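Local coordinates for protein putative isomerase (Sinorhizobium meliloti, PDB 2PPG) that is a putative isomerase of the enolase superfamily, with a capping domain of the mandelate racemase and muconate lactonizing enzyme type joined to a TIM-barrel-like domain, at residues Met81-Asp85 / Asp86-Asp90; Ala101-His104 / Asp105-Asp109; Ala126-Asp129 / Ile130-Asp134; Asp362-Gly366 / Glu367-Pro371. One frame throughout, in Å; residues are numbered along the deposited sequence.

In the fold
Three of the four contacts show how one short piece of helix serves a larger bundle, and they lie together in the N-terminal capping domain. Contact 1 and contact 2 have centres 14 Å apart, contact 2 and contact 3 12 Å, and each pair of the three touches: Leu88 meets Ile128 through CB and CD1 at 3.7 Å, Leu88 reaches Leu107, and Ile103 meets Leu132. Contacts 1 and 2 both also touch the second subunit. Contact 4 stands apart as a hairpin of the barrel-type domain, its centre 23 Å from that of contact 3 and 35 Å from that of contact 1, with nearest atoms about 9 and 22 Å away.

Contact 1: Met81-Asp85 / Asp86-Asp90; sequences MEIID and DLLAD
The carboxylates of Glu82 and Asp86 are the flat groups here, one helical turn apart, their planes only 14° from parallel. They meet through carbon rather than through a bond: OE2 of Glu82 comes to 3.7 Å from CB of Asp86, brought round by the bend in the glutamate chain at chi2 (63°), while OE2 of Glu82 and OD2 of Asp86 remain 4.5 Å apart. Two like charges at this spacing would probably disfavour each other, but OD2 of Asp86 is bonded to Tyr38 of the second subunit. In the backbone that carries them the helix widens into a pi-type turn. Ile83 O takes two donors, Leu87 N at 3.1 Å from above the carbonyl plane and Leu88 N within that plane, and Ala89 N then reaches back five residues to Ile84 O at 2.9 Å. On the buried flank Ile83 and Leu88 run side by side, CG2 of the isoleucine 4.0 Å from CD1 of the leucine. A water accepts from Asp90 N and donates to Asp85 O at 2.8 Å, and weakly to OD2 of Asp90, linking the widened turn to the residues after it. Asp85 turns its carboxylate away, to His391 and Ser12. Helix 77-92 thus packs between its own domain and a partner: Ile83, Ile84 and Leu88 lie on Ala124 of helix 119-140, Ile84 also meets strands 7-17 and 52-61, and Ile83 touches Phe120 of the second subunit.

Contact 2: Ala101-His104 / Asp105-Asp109; sequences AAIH and DDLYD
Ile103 and Leu107 form the tightly packed flank of a regular stretch of alpha helix in the capping domain. They lie side by side and point the same way, CG2 of Ile103 4.1 Å from CD1 of Leu107, and the leucine CG also rests 3.3 Å from Ile103 O. Helix 119-140 receives this flank, through Leu132 against Ile103 and Leu125 against Leu107. Four i to i+4 bonds run through the helix, among them Asp106 N to Ala102 O at 2.8 Å, with an N-H...O angle of 168°. The other flank is polar and less enclosed at Asp106, which is partly exposed. With CG beside the backbone N (chi1 -75°), Asp106 folds back over its own turn, yet its carboxylate is held by salt bridges to Arg95 and to Arg45 of the second subunit. Asp105 is buried and similarly divided between Arg303 and Arg152 of the third subunit, so this short helix ties several parts of the assembly together by charge. His104 takes a different first torsion, with CG anti to the backbone N, and its ring crosses the Asp105 carboxylate with the two planes 65° apart, CD2 of His104 lying 3.9 Å from OD1 of Asp105.

Contact 3: Ala126-Asp129 / Ile130-Asp134; sequences AAID and IALWD
The backbone of Ala126-Asp134 is alpha-helical, its i to i+4 bonds running from the 3.1 Å link of Ile130 N to Ala126 O, where the donor stands above the carbonyl plane, to Trp133 N on Asp129 O at 2.9 Å, the bond of Ala131 N to Ala127 O between them being weak. It belongs to helix 119-140 of the capping domain, which packs against helices 77-92 and 100-109, and every touching residue is buried. Two pairs of side chains carry the contact, on different flanks. On one, Ile128 and Leu132 lie alongside each other and point the same way, CG2 of Ile128 3.7 Å from CD2 of Leu132; this apolar pair faces the neighbouring helices, Ile128 against Leu88 and Thr92 of helix 77-92, and Leu132 against Ile103 of helix 100-109. On another, Asp129 and Trp133 also run side by side, but here a carboxylate meets an indole. Because CG of Asp129 is anti to its backbone N (chi1 -165°), the carboxylate travels along the helix to the edge of the Trp133 ring, where its CG lies in the ring plane while the carboxylate itself is turned 70° from it. Thr299 of helix 293-310 meets both polar ends: its backbone N donates to OD2 of Asp129, and its OG1 is hydrogen-bonded to NE1 of Trp133, so Thr299 probably helps to set the rotation of the indole. Ile130 takes a third direction, toward Met293, Phe326 and Ala329, and its CG1 lies 3.1 Å from Ala126 O.

Contact 4: Asp362-Gly366 / Glu367-Pro371; sequences DCLNG and EYVVP
Cys363 and Tyr368 face one another as a non-hydrogen-bonded pair of a tight antiparallel hairpin, and the cysteine can be followed outward. Its CB lies 3.9 Å from CD1 of Tyr368. From there SG, anti to the backbone N (chi1 -177°), stands over one face of the tyrosine ring, 4.1 Å from the ring centroid and only 7° off the normal, which is a sulfur-aromatic contact; the same sulfur also comes 3.7 Å from Glu367 O. The phenol beyond is held at its far end, where OH is bonded to Glu344 O, while His343 and the ring meet edge-to-face. The opposite face of the hairpin bears Asp362, Leu364, Glu367 and Val369. There Leu364 crosses Val369 obliquely, CD2 to CG2 at 3.6 Å, and CB of Asp362 touches CB of Val369, while the aspartate's OD1 turns off to a salt bridge with Arg354. Backbone bonds lace the strands together: Val369 N gives to Asp362 O at 2.7 Å, and Leu364 N to Glu367 O at 2.9 Å. The return bonds, Asp362 N to Val369 O and Glu367 N to Leu364 O, are weak. Asn365 and Gly366 make the turn with positive phi values. Strand 367-369 lies antiparallel along strand 155-161, with Gly366 and Tyr368 bonded through their backbones to Ala158 and Ile156, so the hairpin joins the barrel sheet as a branch through strand 155-161, which also pairs with strands 185-189 and 343-345, while Tyr368 and Pro371 pack on helix 325-336.

Contact 1: Met81-Asp85 / Asp86-Asp90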
loop_
_atom_site.group_PDB
_atom_site.type_symbol
_atom_site.label_atom_id
_atom_site.label_comp_id
_atom_site.label_asym_id
_atom_site.label_seq_id
_atom_site.Cartn_x
_atom_site.Cartn_y
_atom_site.Cartn_z
HETATM N N MSE A 81 -20.229 -29.487 -26.978
HETATM C CA MSE A 81 -19.926 -30.363 -28.107
HETATM C C MSE A 81 -19.868 -29.598 -29.424
HETATM O O MSE A 81 -19.084 -29.942 -30.309
HETATM C CB MSE A 81 -20.932 -31.503 -28.199
HETATM C CG MSE A 81 -20.863 -32.431 -27.006
HETATM SE SE MSE A 81 -22.015 -34.010 -27.075
HETATM C CE MSE A 81 -23.739 -33.111 -27.275
ATOM N N GLU A 82 -20.684 -28.557 -29.545
ATOM C CA GLU A 82 -20.685 -27.748 -30.755
ATOM C C GLU A 82 -19.344 -27.023 -30.902
ATOM O O GLU A 82 -18.731 -27.025 -31.974
ATOM C CB GLU A 82 -21.854 -26.759 -30.734
ATOM C CG GLU A 82 -22.026 -25.952 -32.002
ATOM C CD GLU A 82 -22.336 -26.804 -33.221
ATOM O OE1 GLU A 82 -22.515 -28.032 -33.064
ATOM O OE2 GLU A 82 -22.396 -26.245 -34.343
ATOM N N ILE A 83 -18.885 -26.430 -29.805
ATOM C CA ILE A 83 -17.578 -25.792 -29.761
ATOM C C ILE A 83 -16.495 -26.780 -30.214
ATOM O O ILE A 83 -15.657 -26.451 -31.062
ATOM C CB ILE A 83 -17.269 -25.253 -28.338
ATOM C CG1 ILE A 83 -18.285 -24.169 -27.927
ATOM C CG2 ILE A 83 -15.846 -24.729 -28.250
ATOM C CD1 ILE A 83 -18.278 -23.831 -26.430
ATOM N N ILE A 84 -16.542 -27.993 -29.666
ATOM C CA ILE A 84 -15.614 -29.062 -30.034
ATOM C C ILE A 84 -15.750 -29.518 -31.488
ATOM O O ILE A 84 -14.758 -29.666 -32.188
ATOM C CB ILE A 84 -15.787 -30.276 -29.127
ATOM C CG1 ILE A 84 -15.592 -29.872 -27.664
ATOM C CG2 ILE A 84 -14.818 -31.384 -29.527
ATOM C CD1 ILE A 84 -15.901 -30.965 -26.681
ATOM N N ASP A 85 -16.968 -29.745 -31.953
ATOM C CA ASP A 85 -17.146 -30.301 -33.297
ATOM C C ASP A 85 -17.042 -29.275 -34.427
ATOM O O ASP A 85 -16.559 -29.593 -35.513
ATOM C CB ASP A 85 -18.460 -31.068 -33.375
ATOM C CG ASP A 85 -18.454 -32.304 -32.488
ATOM O OD1 ASP A 85 -17.360 -32.870 -32.261
ATOM O OD2 ASP A 85 -19.534 -32.705 -32.013
ATOM N N ASP A 86 -17.491 -28.047 -34.158
ATOM C CA ASP A 86 -17.553 -27.010 -35.177
ATOM C C ASP A 86 -16.234 -26.246 -35.303
ATOM O O ASP A 86 -15.816 -25.871 -36.411
ATOM C CB ASP A 86 -18.706 -26.038 -34.893
ATOM C CG ASP A 86 -18.863 -24.988 -35.980
ATOM O OD1 ASP A 86 -18.915 -25.354 -37.174
ATOM O OD2 ASP A 86 -18.922 -23.789 -35.650
ATOM N N LEU A 87 -15.573 -26.023 -34.171
ATOM C CA LEU A 87 -14.350 -25.237 -34.172
ATOM C C LEU A 87 -13.097 -26.035 -33.852
ATOM O O LEU A 87 -12.171 -26.082 -34.665
ATOM C CB LEU A 87 -14.475 -24.053 -33.215
ATOM C CG LEU A 87 -13.205 -23.229 -33.033
ATOM C CD1 LEU A 87 -12.834 -22.477 -34.329
ATOM C CD2 LEU A 87 -13.341 -22.278 -31.860
ATOM N N LEU A 88 -13.063 -26.663 -32.680
ATOM C CA LEU A 88 -11.800 -27.165 -32.133
ATOM C C LEU A 88 -11.202 -28.362 -32.852
ATOM O O LEU A 88 -9.988 -28.432 -33.049
ATOM C CB LEU A 88 -11.952 -27.480 -30.650
ATOM C CG LEU A 88 -12.298 -26.292 -29.763
ATOM C CD1 LEU A 88 -12.395 -26.780 -28.339
ATOM C CD2 LEU A 88 -11.249 -25.205 -29.891
ATOM N N ALA A 89 -12.056 -29.296 -33.244
ATOM C CA ALA A 89 -11.615 -30.541 -33.857
ATOM C C ALA A 89 -10.643 -30.310 -35.021
ATOM O O ALA A 89 -9.557 -30.892 -35.053
ATOM C CB ALA A 89 -12.818 -31.365 -34.304
ATOM N N ASP A 90 -11.023 -29.451 -35.960
ATOM C CA ASP A 90 -10.209 -29.240 -37.145
ATOM C C ASP A 90 -8.904 -28.498 -36.880
ATOM O O ASP A 90 -8.019 -28.466 -37.738
ATOM C CB ASP A 90 -11.025 -28.574 -38.255
ATOM C CG ASP A 90 -12.049 -29.523 -38.861
ATOM O OD1 ASP A 90 -11.680 -30.685 -39.131
ATOM O OD2 ASP A 90 -13.219 -29.125 -39.050
HETATM O O HOH W 1 -13.905 -28.812 -35.970
#

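Contact 2: Ala101-His104 / Asp105-Asp109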
loop_
_atom_site.group_PDB
_atom_site.type_symbol
_atom_site.label_atom_id
_atom_site.label_comp_id
_atom_site.label_asym_id
_atom_site.label_seq_id
_atom_site.Cartn_x
_atom_site.Cartn_y
_atom_site.Cartn_z
ATOM N N ALA A 101 -0.077 -29.406 -24.248
ATOM C CA ALA A 101 -0.148 -28.101 -23.590
ATOM C C ALA A 101 0.004 -26.938 -24.568
ATOM O O ALA A 101 -0.629 -25.884 -24.402
ATOM C CB ALA A 101 0.889 -28.007 -22.466
ATOM N N ALA A 102 0.841 -27.129 -25.584
ATOM C CA ALA A 102 1.017 -26.135 -26.623
ATOM C C ALA A 102 -0.273 -26.043 -27.438
ATOM O O ALA A 102 -0.733 -24.951 -27.798
ATOM C CB ALA A 102 2.210 -26.496 -27.508
ATOM N N ILE A 103 -0.870 -27.198 -27.699
ATOM C CA ILE A 103 -2.154 -27.264 -28.381
ATOM C C ILE A 103 -3.216 -26.531 -27.553
ATOM O O ILE A 103 -3.991 -25.744 -28.092
ATOM C CB ILE A 103 -2.568 -28.733 -28.645
ATOM C CG1 ILE A 103 -1.658 -29.381 -29.699
ATOM C CG2 ILE A 103 -4.017 -28.841 -29.055
ATOM C CD1 ILE A 103 -1.537 -30.919 -29.529
ATOM N N HIS A 104 -3.229 -26.762 -26.242
ATOM C CA HIS A 104 -4.183 -26.074 -25.380
ATOM C C HIS A 104 -4.096 -24.557 -25.552
ATOM O O HIS A 104 -5.116 -23.876 -25.628
ATOM C CB HIS A 104 -3.981 -26.430 -23.906
ATOM C CG HIS A 104 -4.892 -25.667 -22.997
ATOM N ND1 HIS A 104 -6.184 -26.071 -22.733
ATOM C CD2 HIS A 104 -4.718 -24.500 -22.332
ATOM C CE1 HIS A 104 -6.764 -25.189 -21.940
ATOM N NE2 HIS A 104 -5.893 -24.229 -21.676
ATOM N N ASP A 105 -2.869 -24.036 -25.595
ATOM C CA ASP A 105 -2.631 -22.609 -25.770
ATOM C C ASP A 105 -3.029 -22.128 -27.159
ATOM O O ASP A 105 -3.664 -21.093 -27.290
ATOM C CB ASP A 105 -1.167 -22.272 -25.495
ATOM C CG ASP A 105 -0.817 -22.343 -24.014
ATOM O OD1 ASP A 105 -1.718 -22.134 -23.174
ATOM O OD2 ASP A 105 0.363 -22.611 -23.690
ATOM N N ASP A 106 -2.649 -22.879 -28.192
ATOM C CA ASP A 106 -3.035 -22.547 -29.568
ATOM C C ASP A 106 -4.537 -22.373 -29.711
ATOM O O ASP A 106 -4.983 -21.412 -30.320
ATOM C CB ASP A 106 -2.542 -23.617 -30.541
ATOM C CG ASP A 106 -1.040 -23.524 -30.803
ATOM O OD1 ASP A 106 -0.405 -22.569 -30.298
ATOM O OD2 ASP A 106 -0.499 -24.406 -31.517
ATOM N N LEU A 107 -5.304 -23.289 -29.114
ATOM C CA LEU A 107 -6.771 -23.302 -29.207
ATOM C C LEU A 107 -7.390 -22.205 -28.356
ATOM O O LEU A 107 -8.440 -21.645 -28.669
ATOM C CB LEU A 107 -7.328 -24.644 -28.735
ATOM C CG LEU A 107 -6.971 -25.975 -29.408
ATOM C CD1 LEU A 107 -7.716 -27.153 -28.721
ATOM C CD2 LEU A 107 -7.236 -25.944 -30.905
ATOM N N TYR A 108 -6.735 -21.919 -27.252
ATOM C CA TYR A 108 -7.172 -20.851 -26.388
ATOM C C TYR A 108 -6.928 -19.489 -27.066
ATOM O O TYR A 108 -7.782 -18.606 -27.045
ATOM C CB TYR A 108 -6.425 -20.979 -25.081
ATOM C CG TYR A 108 -6.767 -19.947 -24.066
ATOM C CD1 TYR A 108 -7.614 -20.254 -23.007
ATOM C CD2 TYR A 108 -6.203 -18.682 -24.122
ATOM C CE1 TYR A 108 -7.909 -19.314 -22.038
ATOM C CE2 TYR A 108 -6.482 -17.736 -23.154
ATOM C CZ TYR A 108 -7.344 -18.059 -22.120
ATOM O OH TYR A 108 -7.640 -17.127 -21.166
ATOM N N ASP A 109 -5.770 -19.338 -27.699
ATOM C CA ASP A 109 -5.464 -18.128 -28.455
ATOM C C ASP A 109 -6.440 -17.884 -29.610
ATOM O O ASP A 109 -6.560 -16.760 -30.090
ATOM C CB ASP A 109 -4.030 -18.169 -28.982
ATOM C CG ASP A 109 -2.992 -18.019 -27.875
ATOM O OD1 ASP A 109 -3.347 -17.577 -26.766
ATOM O OD2 ASP A 109 -1.810 -18.349 -28.121
#

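Contact 3: Ala126-Asp129 / Ile130-Asp134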
loop_
_atom_site.group_PDB
_atom_site.type_symbol
_atom_site.label_atom_id
_atom_site.label_comp_id
_atom_site.label_asym_id
_atom_site.label_seq_id
_atom_site.Cartn_x
_atom_site.Cartn_y
_atom_site.Cartn_z
ATOM N N ALA A 126 -10.746 -28.390 -21.886
ATOM C CA ALA A 126 -10.450 -29.335 -20.812
ATOM C C ALA A 126 -10.631 -30.793 -21.259
ATOM O O ALA A 126 -9.861 -31.677 -20.866
ATOM C CB ALA A 126 -11.331 -29.033 -19.613
ATOM N N ALA A 127 -11.641 -31.039 -22.093
ATOM C CA ALA A 127 -11.966 -32.396 -22.495
ATOM C C ALA A 127 -11.034 -32.889 -23.577
ATOM O O ALA A 127 -10.647 -34.065 -23.568
ATOM C CB ALA A 127 -13.381 -32.488 -22.953
ATOM N N ILE A 128 -10.705 -32.004 -24.521
ATOM C CA ILE A 128 -9.700 -32.294 -25.547
ATOM C C ILE A 128 -8.317 -32.477 -24.906
ATOM O O ILE A 128 -7.572 -33.407 -25.233
ATOM C CB ILE A 128 -9.622 -31.155 -26.554
ATOM C CG1 ILE A 128 -10.903 -31.110 -27.383
ATOM C CG2 ILE A 128 -8.429 -31.333 -27.482
ATOM C CD1 ILE A 128 -10.747 -30.324 -28.662
ATOM N N ASP A 129 -7.994 -31.593 -23.965
ATOM C CA ASP A 129 -6.718 -31.651 -23.286
ATOM C C ASP A 129 -6.518 -33.020 -22.659
ATOM O O ASP A 129 -5.467 -33.660 -22.834
ATOM C CB ASP A 129 -6.629 -30.555 -22.220
ATOM C CG ASP A 129 -5.209 -30.338 -21.726
ATOM O OD1 ASP A 129 -4.365 -29.871 -22.543
ATOM O OD2 ASP A 129 -4.950 -30.640 -20.524
ATOM N N ILE A 130 -7.532 -33.478 -21.935
ATOM C CA ILE A 130 -7.398 -34.718 -21.184
ATOM C C ILE A 130 -7.158 -35.883 -22.146
ATOM O O ILE A 130 -6.237 -36.677 -21.946
ATOM C CB ILE A 130 -8.599 -34.944 -20.231
ATOM C CG1 ILE A 130 -8.600 -33.865 -19.140
ATOM C CG2 ILE A 130 -8.572 -36.354 -19.626
ATOM C CD1 ILE A 130 -9.816 -33.896 -18.220
ATOM N N ALA A 131 -7.944 -35.944 -23.219
ATOM C CA ALA A 131 -7.783 -36.995 -24.229
ATOM C C ALA A 131 -6.405 -36.952 -24.897
ATOM O O ALA A 131 -5.794 -37.996 -25.165
ATOM C CB ALA A 131 -8.879 -36.908 -25.261
ATOM N N LEU A 132 -5.915 -35.741 -25.148
ATOM C CA LEU A 132 -4.547 -35.555 -25.639
ATOM C C LEU A 132 -3.510 -36.134 -24.676
ATOM O O LEU A 132 -2.624 -36.892 -25.085
ATOM C CB LEU A 132 -4.262 -34.076 -25.920
ATOM C CG LEU A 132 -4.306 -33.616 -27.389
ATOM C CD1 LEU A 132 -5.085 -34.544 -28.326
ATOM C CD2 LEU A 132 -4.806 -32.171 -27.496
ATOM N N TRP A 133 -3.625 -35.791 -23.397
ATOM C CA TRP A 133 -2.668 -36.285 -22.426
ATOM C C TRP A 133 -2.772 -37.798 -22.325
ATOM O O TRP A 133 -1.755 -38.500 -22.219
ATOM C CB TRP A 133 -2.897 -35.628 -21.073
ATOM C CG TRP A 133 -2.281 -34.269 -20.992
ATOM C CD1 TRP A 133 -2.916 -33.067 -21.112
ATOM C CD2 TRP A 133 -0.893 -33.973 -20.796
ATOM N NE1 TRP A 133 -2.010 -32.044 -21.000
ATOM C CE2 TRP A 133 -0.762 -32.571 -20.802
ATOM C CE3 TRP A 133 0.253 -34.762 -20.604
ATOM C CZ2 TRP A 133 0.464 -31.939 -20.621
ATOM C CZ3 TRP A 133 1.465 -34.138 -20.429
ATOM C CH2 TRP A 133 1.566 -32.739 -20.435
ATOM N N ASP A 134 -4.006 -38.297 -22.388
ATOM C CA ASP A 134 -4.259 -39.732 -22.371
ATOM C C ASP A 134 -3.484 -40.426 -23.487
ATOM O O ASP A 134 -2.804 -41.427 -23.251
ATOM C CB ASP A 134 -5.755 -40.001 -22.521
ATOM C CG ASP A 134 -6.132 -41.424 -22.162
ATOM O OD1 ASP A 134 -5.636 -41.926 -21.116
ATOM O OD2 ASP A 134 -6.928 -42.025 -22.933
#

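Contact 4: Asp362-Gly366 / Glu367-Pro371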
loop_
_atom_site.group_PDB
_atom_site.type_symbol
_atom_site.label_atom_id
_atom_site.label_comp_id
_atom_site.label_asym_id
_atom_site.label_seq_id
_atom_site.Cartn_x
_atom_site.Cartn_y
_atom_site.Cartn_z
ATOM N N ASP A 362 -9.420 -46.861 -7.741
ATOM C CA ASP A 362 -10.301 -47.260 -6.662
ATOM C C ASP A 362 -10.287 -46.158 -5.625
ATOM O O ASP A 362 -9.425 -45.274 -5.642
ATOM C CB ASP A 362 -9.823 -48.578 -6.036
ATOM C CG ASP A 362 -10.940 -49.329 -5.289
ATOM O OD1 ASP A 362 -11.981 -48.730 -4.968
ATOM O OD2 ASP A 362 -10.771 -50.530 -5.011
ATOM N N CYS A 363 -11.260 -46.194 -4.734
ATOM C CA CYS A 363 -11.185 -45.397 -3.532
ATOM C C CYS A 363 -11.717 -46.224 -2.377
ATOM O O CYS A 363 -12.894 -46.572 -2.355
ATOM C CB CYS A 363 -11.978 -44.112 -3.686
ATOM S SG CYS A 363 -11.823 -43.070 -2.249
ATOM N N LEU A 364 -10.843 -46.554 -1.431
ATOM C CA LEU A 364 -11.211 -47.410 -0.319
ATOM C C LEU A 364 -10.365 -47.080 0.918
ATOM O O LEU A 364 -9.233 -46.615 0.797
ATOM C CB LEU A 364 -11.047 -48.882 -0.730
ATOM C CG LEU A 364 -9.645 -49.507 -0.588
ATOM C CD1 LEU A 364 -9.647 -51.031 -0.829
ATOM C CD2 LEU A 364 -8.584 -48.812 -1.443
ATOM N N ASN A 365 -10.912 -47.318 2.107
ATOM C CA ASN A 365 -10.205 -47.012 3.368
ATOM C C ASN A 365 -9.610 -45.595 3.442
ATOM O O ASN A 365 -8.464 -45.413 3.868
ATOM C CB ASN A 365 -9.117 -48.057 3.676
ATOM C CG ASN A 365 -9.690 -49.422 4.033
ATOM O OD1 ASN A 365 -10.341 -49.590 5.071
ATOM N ND2 ASN A 365 -9.441 -50.410 3.174
ATOM N N GLY A 366 -10.396 -44.603 3.033
ATOM C CA GLY A 366 -9.972 -43.213 3.096
ATOM C C GLY A 366 -8.828 -42.870 2.162
ATOM O O GLY A 366 -8.026 -41.988 2.463
ATOM N N GLU A 367 -8.753 -43.562 1.026
ATOM C CA GLU A 367 -7.685 -43.349 0.065
ATOM C C GLU A 367 -8.088 -43.655 -1.378
ATOM O O GLU A 367 -8.599 -44.734 -1.689
ATOM C CB GLU A 367 -6.509 -44.249 0.402
ATOM C CG GLU A 367 -5.523 -43.705 1.377
ATOM C CD GLU A 367 -4.319 -44.612 1.501
ATOM O OE1 GLU A 367 -4.431 -45.820 1.169
ATOM O OE2 GLU A 367 -3.254 -44.111 1.923
ATOM N N TYR A 368 -7.819 -42.708 -2.267
ATOM C CA TYR A 368 -7.869 -42.967 -3.694
ATOM C C TYR A 368 -6.660 -43.813 -4.108
ATOM O O TYR A 368 -5.509 -43.484 -3.802
ATOM C CB TYR A 368 -7.822 -41.653 -4.452
ATOM C CG TYR A 368 -9.143 -40.959 -4.646
ATOM C CD1 TYR A 368 -10.039 -41.385 -5.631
ATOM C CD2 TYR A 368 -9.487 -39.852 -3.881
ATOM C CE1 TYR A 368 -11.248 -40.740 -5.828
ATOM C CE2 TYR A 368 -10.695 -39.193 -4.077
ATOM C CZ TYR A 368 -11.567 -39.637 -5.060
ATOM O OH TYR A 368 -12.767 -38.987 -5.266
ATOM N N VAL A 369 -6.906 -44.921 -4.789
ATOM C CA VAL A 369 -5.805 -45.655 -5.367
ATOM C C VAL A 369 -5.585 -45.060 -6.759
ATOM O O VAL A 369 -6.507 -45.013 -7.573
ATOM C CB VAL A 369 -6.111 -47.156 -5.429
ATOM C CG1 VAL A 369 -5.029 -47.895 -6.216
ATOM C CG2 VAL A 369 -6.284 -47.742 -4.002
ATOM N N VAL A 370 -4.381 -44.561 -7.005
ATOM C CA VAL A 370 -4.053 -43.959 -8.288
ATOM C C VAL A 370 -3.912 -45.047 -9.340
ATOM O O VAL A 370 -3.116 -45.974 -9.158
ATOM C CB VAL A 370 -2.722 -43.171 -8.218
ATOM C CG1 VAL A 370 -2.320 -42.647 -9.620
ATOM C CG2 VAL A 370 -2.814 -42.037 -7.212
ATOM N N PRO A 371 -4.688 -44.949 -10.437
ATOM C CA PRO A 371 -4.612 -45.932 -11.529
ATOM C C PRO A 371 -3.197 -46.040 -12.055
ATOM O O PRO A 371 -2.500 -45.040 -12.138
ATOM C CB PRO A 371 -5.556 -45.374 -12.606
ATOM C CG PRO A 371 -5.944 -43.986 -12.151
ATOM C CD PRO A 371 -5.713 -43.915 -10.674
#